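Local coordinates for protein GH86A beta-porphyranase (Bacteroides plebeius, PDB 4AW7) that hydrolyses the red-seaweed polysaccharide porphyran at the (1->4) linkages between beta-D-galactose and alpha-L-galactose-6-sulfate, releasing mostly disaccharides, at residues Pro316-Lys321 against Ala337-Pro342; Phe44-Thr49 against Tyr63-Gly68. One frame throughout, in Å; residues are numbered along the deposited sequence.

Contact 1 of 2, residues Pro316-Lys321 against Ala337-Pro342. With L6S (6-O-sulfo-alpha-L-galactopyranose), chain B; GLA (alpha-D-galactopyranose), chain C; GAL (beta-D-galactopyranose), chain D.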
loop_
_atom_site.group_PDB
_atom_site.type_symbol
_atom_site.label_atom_id
_atom_site.label_comp_id
_atom_site.label_asym_id
_atom_site.label_seq_id
_atom_site.Cartn_x
_atom_site.Cartn_y
_atom_site.Cartn_z
ATOM N N PRO A 316 -2.262 5.577 -5.772
ATOM C CA PRO A 316 -3.208 4.969 -6.693
ATOM C C PRO A 316 -2.686 5.099 -8.136
ATOM O O PRO A 316 -2.224 6.179 -8.514
ATOM C CB PRO A 316 -4.471 5.865 -6.457
ATOM C CG PRO A 316 -4.311 6.375 -5.093
ATOM C CD PRO A 316 -2.882 6.656 -4.986
ATOM N N PHE A 317 -2.737 4.013 -8.898
ATOM C CA PHE A 317 -2.209 4.053 -10.251
ATOM C C PHE A 317 -3.217 4.623 -11.233
ATOM O O PHE A 317 -3.855 3.890 -11.999
ATOM C CB PHE A 317 -1.611 2.714 -10.686
ATOM C CG PHE A 317 -0.718 2.848 -11.879
ATOM C CD1 PHE A 317 0.545 3.397 -11.725
ATOM C CD2 PHE A 317 -1.105 2.421 -13.141
ATOM C CE1 PHE A 317 1.408 3.485 -12.783
ATOM C CE2 PHE A 317 -0.207 2.511 -14.192
ATOM C CZ PHE A 317 0.996 3.052 -14.018
ATOM N N VAL A 318 -3.346 5.938 -11.164
ATOM C CA VAL A 318 -4.162 6.768 -12.031
ATOM C C VAL A 318 -3.305 8.035 -12.176
ATOM O O VAL A 318 -2.837 8.594 -11.164
ATOM C CB VAL A 318 -5.555 7.066 -11.458
ATOM C CG1 VAL A 318 -5.538 7.377 -9.955
ATOM C CG2 VAL A 318 -6.226 8.223 -12.250
ATOM N N SER A 319 -3.036 8.448 -13.412
ATOM C CA SER A 319 -2.072 9.481 -13.665
ATOM C C SER A 319 -2.675 10.825 -14.047
ATOM O O SER A 319 -3.173 11.546 -13.183
ATOM C CB SER A 319 -1.003 8.984 -14.622
ATOM O OG SER A 319 -1.574 8.643 -15.870
ATOM N N ASP A 320 -2.575 11.193 -15.324
ATOM C CA ASP A 320 -2.748 12.571 -15.730
ATOM C C ASP A 320 -3.165 12.606 -17.195
ATOM O O ASP A 320 -4.001 11.778 -17.637
ATOM C CB ASP A 320 -1.505 13.369 -15.347
ATOM C CG ASP A 320 -0.219 12.732 -15.834
ATOM O OD1 ASP A 320 -0.235 12.071 -16.886
ATOM O OD2 ASP A 320 0.822 12.938 -15.159
ATOM N N LYS A 321 -2.644 13.544 -17.984
ATOM C CA LYS A 321 -2.945 13.533 -19.419
ATOM C C LYS A 321 -2.122 12.508 -20.177
ATOM O O LYS A 321 -2.443 12.169 -21.303
ATOM C CB LYS A 321 -2.668 14.928 -19.994
ATOM C CG LYS A 321 -3.628 15.968 -19.497
ATOM C CD LYS A 321 -3.333 17.387 -20.040
ATOM C CE LYS A 321 -4.338 18.368 -19.577
ATOM N NZ LYS A 321 -4.058 19.742 -19.967
ATOM N N ALA A 337 -3.894 4.236 -17.764
ATOM C CA ALA A 337 -3.916 4.851 -16.427
ATOM C C ALA A 337 -4.324 6.330 -16.447
ATOM O O ALA A 337 -4.475 6.918 -15.367
ATOM C CB ALA A 337 -2.549 4.675 -15.751
ATOM N N ALA A 338 -4.480 6.939 -17.629
ATOM C CA ALA A 338 -4.761 8.355 -17.718
ATOM C C ALA A 338 -5.991 8.752 -16.907
ATOM O O ALA A 338 -6.949 8.003 -16.820
ATOM C CB ALA A 338 -4.918 8.767 -19.194
ATOM N N LEU A 339 -5.956 9.994 -16.429
ATOM C CA LEU A 339 -7.055 10.654 -15.724
ATOM C C LEU A 339 -7.853 11.610 -16.632
ATOM O O LEU A 339 -9.035 11.832 -16.410
ATOM C CB LEU A 339 -6.473 11.396 -14.527
ATOM C CG LEU A 339 -7.440 12.167 -13.643
ATOM C CD1 LEU A 339 -8.507 11.267 -13.021
ATOM C CD2 LEU A 339 -6.627 12.970 -12.597
ATOM N N PHE A 340 -7.161 12.214 -17.596
ATOM C CA PHE A 340 -7.746 13.162 -18.568
ATOM C C PHE A 340 -7.584 12.581 -19.964
ATOM O O PHE A 340 -6.520 12.058 -20.297
ATOM C CB PHE A 340 -7.043 14.519 -18.511
ATOM C CG PHE A 340 -7.326 15.342 -17.283
ATOM C CD1 PHE A 340 -6.582 15.190 -16.111
ATOM C CD2 PHE A 340 -8.343 16.277 -17.299
ATOM C CE1 PHE A 340 -6.860 15.997 -14.998
ATOM C CE2 PHE A 340 -8.595 17.083 -16.219
ATOM C CZ PHE A 340 -7.882 16.924 -15.060
ATOM N N ILE A 341 -8.610 12.765 -20.793
ATOM C CA ILE A 341 -8.672 12.234 -22.148
ATOM C C ILE A 341 -8.933 13.433 -23.053
ATOM O O ILE A 341 -9.844 14.210 -22.785
ATOM C CB ILE A 341 -9.807 11.207 -22.284
ATOM C CG1 ILE A 341 -9.669 10.110 -21.212
ATOM C CG2 ILE A 341 -9.857 10.648 -23.705
ATOM C CD1 ILE A 341 -8.429 9.223 -21.289
ATOM N N PRO A 342 -8.136 13.578 -24.117
ATOM C CA PRO A 342 -8.336 14.758 -24.976
ATOM C C PRO A 342 -9.525 14.559 -25.888
ATOM O O PRO A 342 -9.691 13.493 -26.461
ATOM C CB PRO A 342 -7.038 14.820 -25.753
ATOM C CG PRO A 342 -6.644 13.373 -25.933
ATOM C CD PRO A 342 -7.023 12.738 -24.592
HETATM O O1S L6S B . 1.998 7.797 -15.006
HETATM O O2S L6S B . 0.694 7.556 -17.075
HETATM O O3S L6S B . 3.059 8.218 -17.129
HETATM C C1 L6S B . 5.257 2.404 -15.301
HETATM C C2 L6S B . 6.188 2.511 -16.488
HETATM C C3 L6S B . 5.382 2.908 -17.735
HETATM C C4 L6S B . 4.655 4.277 -17.451
HETATM C C5 L6S B . 3.797 4.109 -16.191
HETATM C C6 L6S B . 3.357 5.499 -15.678
HETATM O O2 L6S B . 6.932 1.292 -16.686
HETATM O O3 L6S B . 6.214 3.016 -18.899
HETATM O O4 L6S B . 5.662 5.282 -17.258
HETATM O O5 L6S B . 4.502 3.568 -15.067
HETATM O O6 L6S B . 2.356 6.000 -16.552
HETATM S S1 L6S B . 1.984 7.478 -16.410
HETATM C C1 GLA C . 4.063 -1.622 -13.228
HETATM C C2 GLA C . 4.753 -0.508 -14.037
HETATM C C3 GLA C . 3.736 0.449 -14.632
HETATM C C4 GLA C . 2.584 -0.276 -15.281
HETATM C C5 GLA C . 1.964 -1.257 -14.270
HETATM C C6 GLA C . 0.589 -1.787 -14.818
HETATM O O1 GLA C . 3.642 -1.293 -11.973
HETATM O O2 GLA C . 5.734 0.180 -13.195
HETATM O O3 GLA C . 4.292 1.220 -15.664
HETATM O O4 GLA C . 3.041 -0.978 -16.452
HETATM O O5 GLA C . 3.045 -2.257 -13.979
HETATM O O6 GLA C . -0.490 -0.880 -14.320
HETATM C C1 GAL D . 4.063 -1.622 -13.228
HETATM C C2 GAL D . 4.753 -0.508 -14.037
HETATM C C3 GAL D . 3.736 0.449 -14.632
HETATM C C4 GAL D . 2.584 -0.276 -15.281
HETATM C C5 GAL D . 1.964 -1.257 -14.270
HETATM C C6 GAL D . 0.589 -1.787 -14.818
HETATM O O1 GAL D . 5.122 -2.533 -12.730
HETATM O O2 GAL D . 5.734 0.180 -13.195
HETATM O O3 GAL D . 4.292 1.220 -15.664
HETATM O O4 GAL D . 3.041 -0.978 -16.452
HETATM O O5 GAL D . 3.045 -2.257 -13.979
HETATM O O6 GAL D . -0.490 -0.880 -14.320
HETATM O O HOH W 1 -4.775 11.153 -22.185
#
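Phe317 reaches Ala337 because its CG stands anti to the backbone N (chi1 -163°), which carries the CD2-CE2 side of the ring to the methyl group and the ring up to the bound sugars. CE2 of Phe317 lies 3.5 Å from CB of Ala337, while the ring edge meets the sulfated galactose, with CZ of Phe317 3.7 Å from its O5. In Ser319, OG is turned between the backbone N and the carbonyl carbon (chi1 62°), and from there it donates a hydrogen bond of 2.8 Å to O2S of the sulfated galactose. The serine backbone is fixed in turn by its N, which bonds to Ala337 O at 2.9 Å.

One residue further on, Asp320 O accepts two backbone bonds. Leu339 N approaches Asp320 O in the carbonyl plane, on a lone pair, at 2.9 Å, whereas Phe340 N lies above that plane, 3.2 Å from the same Asp320 O, so one oxygen ties down two successive peptides. Ser319 O, against CB of Leu339, is buried with no hydrogen-bond partner. Apolar branches fill in beside the backbone: CG2 of Val318 meets CD1 of Leu339 at 3.9 Å, and the extended Lys321 passes Phe340 on its way to salt bridges with Asp53 and Asp55.

Phe317, the centre of an inverse gamma turn following strand 311-316, belongs with Tyr231 and Ile276 to the pocket at subsite -1 that contributes to tolerance of methylated galactose.

Contact 2 of 2, residues Phe44-Thr49 against Tyr63-Gly68; sequences FNIHST and YQVGLG. With L6S (6-O-sulfo-alpha-L-galactopyranose), chain B.
Asn45 and Gly66 form a parallel bridge between two weakly bonded strands, with Gly66 N donating to Phe44 O at 2.9 Å and Ile46 N to Gly66 O at 3.1 Å. The Asn45 side chain folds back over this link: OD1 rests 3.2 Å from Gly66 C, where a side chain on Gly66 would collide with it. Its ND2 faces elsewhere, bonding to the carbonyls of Ser41 and Ser314. Ile46 and Val65 cross at about a right angle, CG2 of Ile46 lying 4.0 Å from CG1 of Val65. Beyond them the peptide before Gly68 is cis, and CA of Gly68 makes CA-H...O contacts with both Ile46 O and Ser48 O, each at 3.2 Å. CD2 of Leu67 closes on Ser48 O at 3.5 Å.

His47 leaves the backbone away from the pairing, and with CG anti to its N (chi1 -171°) its ring comes to the sulfated galactose. His47 ND1 donates a bent bond of 3.0 Å (141° at the hydrogen) to O1S of that sugar, which lies near the ring plane, while NE2 is held by Arg69. A leucine here would probably leave O1S without this donor and Arg69 NH1 without its hydrogen-bond partner at NE2.

The segments hold strand 45-46 and the start of strand 66-71, the two strands of a beta-alpha-beta unit, whose helix 54-63 packs Val56, Phe59 and Leu60 on Ile46 and Leu60 on Val65. Phe362 of helix 359-365 also touches both, and on the other face Asn45 packs against Ile313 and Ile315 of strand 311-316.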
loop_
_atom_site.group_PDB
_atom_site.type_symbol
_atom_site.label_atom_id
_atom_site.label_comp_id
_atom_site.label_asym_id
_atom_site.label_seq_id
_atom_site.Cartn_x
_atom_site.Cartn_y
_atom_site.Cartn_z
ATOM N N PHE A 44 -4.424 9.896 -0.835
ATOM C CA PHE A 44 -5.195 10.523 -1.897
ATOM C C PHE A 44 -4.294 11.310 -2.815
ATOM O O PHE A 44 -4.156 12.538 -2.689
ATOM C CB PHE A 44 -6.358 11.340 -1.293
ATOM C CG PHE A 44 -7.227 10.508 -0.395
ATOM C CD1 PHE A 44 -7.875 9.383 -0.901
ATOM C CD2 PHE A 44 -7.297 10.738 0.968
ATOM C CE1 PHE A 44 -8.600 8.548 -0.063
ATOM C CE2 PHE A 44 -8.042 9.913 1.775
ATOM C CZ PHE A 44 -8.684 8.827 1.242
ATOM N N ASN A 45 -3.629 10.564 -3.675
ATOM C CA ASN A 45 -2.594 11.033 -4.585
ATOM C C ASN A 45 -2.929 10.521 -5.975
ATOM O O ASN A 45 -3.671 9.561 -6.146
ATOM C CB ASN A 45 -1.223 10.500 -4.150
ATOM C CG ASN A 45 -0.839 10.974 -2.764
ATOM O OD1 ASN A 45 -0.936 12.173 -2.478
ATOM N ND2 ASN A 45 -0.414 10.070 -1.866
ATOM N N ILE A 46 -2.299 11.144 -6.967
ATOM C CA ILE A 46 -2.255 10.612 -8.323
ATOM C C ILE A 46 -0.788 10.308 -8.690
ATOM O O ILE A 46 0.147 10.854 -8.121
ATOM C CB ILE A 46 -2.909 11.527 -9.398
ATOM C CG1 ILE A 46 -2.337 12.960 -9.367
ATOM C CG2 ILE A 46 -4.389 11.511 -9.238
ATOM C CD1 ILE A 46 -2.767 13.868 -10.530
ATOM N N HIS A 47 -0.620 9.411 -9.649
ATOM C CA HIS A 47 0.685 8.976 -10.127
ATOM C C HIS A 47 1.175 9.956 -11.196
ATOM O O HIS A 47 1.125 9.689 -12.397
ATOM C CB HIS A 47 0.567 7.521 -10.668
ATOM C CG HIS A 47 1.884 6.898 -10.978
ATOM N ND1 HIS A 47 2.574 7.164 -12.132
ATOM C CD2 HIS A 47 2.686 6.073 -10.249
ATOM C CE1 HIS A 47 3.732 6.511 -12.113
ATOM N NE2 HIS A 47 3.832 5.834 -10.978
ATOM N N SER A 48 1.541 11.134 -10.728
ATOM C CA SER A 48 1.867 12.278 -11.566
ATOM C C SER A 48 2.690 13.255 -10.790
ATOM O O SER A 48 2.669 13.265 -9.549
ATOM C CB SER A 48 0.548 12.948 -11.962
ATOM O OG SER A 48 0.720 14.054 -12.834
ATOM N N THR A 49 3.365 14.162 -11.514
ATOM C CA THR A 49 3.844 15.407 -10.905
ATOM C C THR A 49 3.398 16.621 -11.734
ATOM O O THR A 49 3.970 17.722 -11.589
ATOM C CB THR A 49 5.358 15.428 -10.700
ATOM O OG1 THR A 49 6.013 15.269 -11.966
ATOM C CG2 THR A 49 5.820 14.327 -9.742
ATOM N N TYR A 63 -10.303 18.331 -5.770
ATOM C CA TYR A 63 -10.520 17.011 -5.175
ATOM C C TYR A 63 -9.648 16.787 -3.968
ATOM O O TYR A 63 -9.783 15.746 -3.313
ATOM C CB TYR A 63 -10.334 15.931 -6.215
ATOM C CG TYR A 63 -11.454 15.881 -7.213
ATOM C CD1 TYR A 63 -11.463 16.672 -8.326
ATOM C CD2 TYR A 63 -12.479 14.965 -7.068
ATOM C CE1 TYR A 63 -12.475 16.639 -9.248
ATOM C CE2 TYR A 63 -13.501 14.910 -7.992
ATOM C CZ TYR A 63 -13.488 15.743 -9.087
ATOM O OH TYR A 63 -14.493 15.696 -10.014
ATOM N N GLN A 64 -8.732 17.706 -3.656
ATOM C CA GLN A 64 -7.842 17.642 -2.487
ATOM C C GLN A 64 -6.877 16.457 -2.553
ATOM O O GLN A 64 -6.863 15.578 -1.677
ATOM C CB GLN A 64 -8.681 17.610 -1.207
ATOM C CG GLN A 64 -9.681 18.728 -1.194
ATOM C CD GLN A 64 -10.747 18.550 -0.127
ATOM O OE1 GLN A 64 -10.806 17.529 0.640
ATOM N NE2 GLN A 64 -11.520 19.627 0.039
ATOM N N VAL A 65 -6.107 16.452 -3.627
ATOM C CA VAL A 65 -5.258 15.351 -4.016
ATOM C C VAL A 65 -3.790 15.826 -4.045
ATOM O O VAL A 65 -3.511 16.968 -4.425
ATOM C CB VAL A 65 -5.718 14.819 -5.395
ATOM C CG1 VAL A 65 -4.811 13.693 -5.921
ATOM C CG2 VAL A 65 -7.140 14.340 -5.255
ATOM N N GLY A 66 -2.856 14.948 -3.675
ATOM C CA GLY A 66 -1.421 15.208 -3.669
ATOM C C GLY A 66 -0.680 14.409 -4.722
ATOM O O GLY A 66 -1.259 13.697 -5.556
ATOM N N LEU A 67 0.638 14.581 -4.667
ATOM C CA LEU A 67 1.556 13.890 -5.591
ATOM C C LEU A 67 2.409 12.917 -4.805
ATOM O O LEU A 67 2.528 13.036 -3.594
ATOM C CB LEU A 67 2.460 14.930 -6.271
ATOM C CG LEU A 67 1.697 16.106 -6.885
ATOM C CD1 LEU A 67 2.769 17.106 -7.372
ATOM C CD2 LEU A 67 0.716 15.710 -7.995
ATOM N N GLY A 68 3.023 11.925 -5.435
ATOM C CA GLY A 68 2.927 11.602 -6.828
ATOM C C GLY A 68 4.164 10.847 -7.231
ATOM O O GLY A 68 4.874 10.368 -6.376
HETATM O O1S L6S B . 1.998 7.797 -15.006
HETATM O O2S L6S B . 0.694 7.556 -17.075
HETATM O O3S L6S B . 3.059 8.218 -17.129
HETATM C C1 L6S B . 5.257 2.404 -15.301
HETATM C C2 L6S B . 6.188 2.511 -16.488
HETATM C C3 L6S B . 5.382 2.908 -17.735
HETATM C C4 L6S B . 4.655 4.277 -17.451
HETATM C C5 L6S B . 3.797 4.109 -16.191
HETATM C C6 L6S B . 3.357 5.499 -15.678
HETATM O O2 L6S B . 6.932 1.292 -16.686
HETATM O O3 L6S B . 6.214 3.016 -18.899
HETATM O O4 L6S B . 5.662 5.282 -17.258
HETATM O O5 L6S B . 4.502 3.568 -15.067
HETATM O O6 L6S B . 2.356 6.000 -16.552
HETATM S S1 L6S B . 1.984 7.478 -16.410
HETATM O O HOH W 2 -4.433 14.374 -0.474
HETATM O O HOH W 3 1.157 13.542 -1.277
#

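The two contacts, with centres about 11 Å apart, lie at the start and end of the parallel (beta/alpha)8-type barrel: contact 2 pairs its first two strands, and contact 1 follows its last, strand 311-316. They are joined directly. Val318 O and His47 N are 2.8 Å apart and Asp320 OD2 and Ser48 OG 2.6 Å, both probable hydrogen bonds, and CB of Ser319 packs 3.2 Å from His47 O. The Phe317 and His47 rings meet edge-to-face. Together the segments present two donors, one from each contact, to different oxygens of one sulfate, while the nearest side-chain atoms of Phe317 and Glu272, the probable nucleophile, are about 4 Å apart.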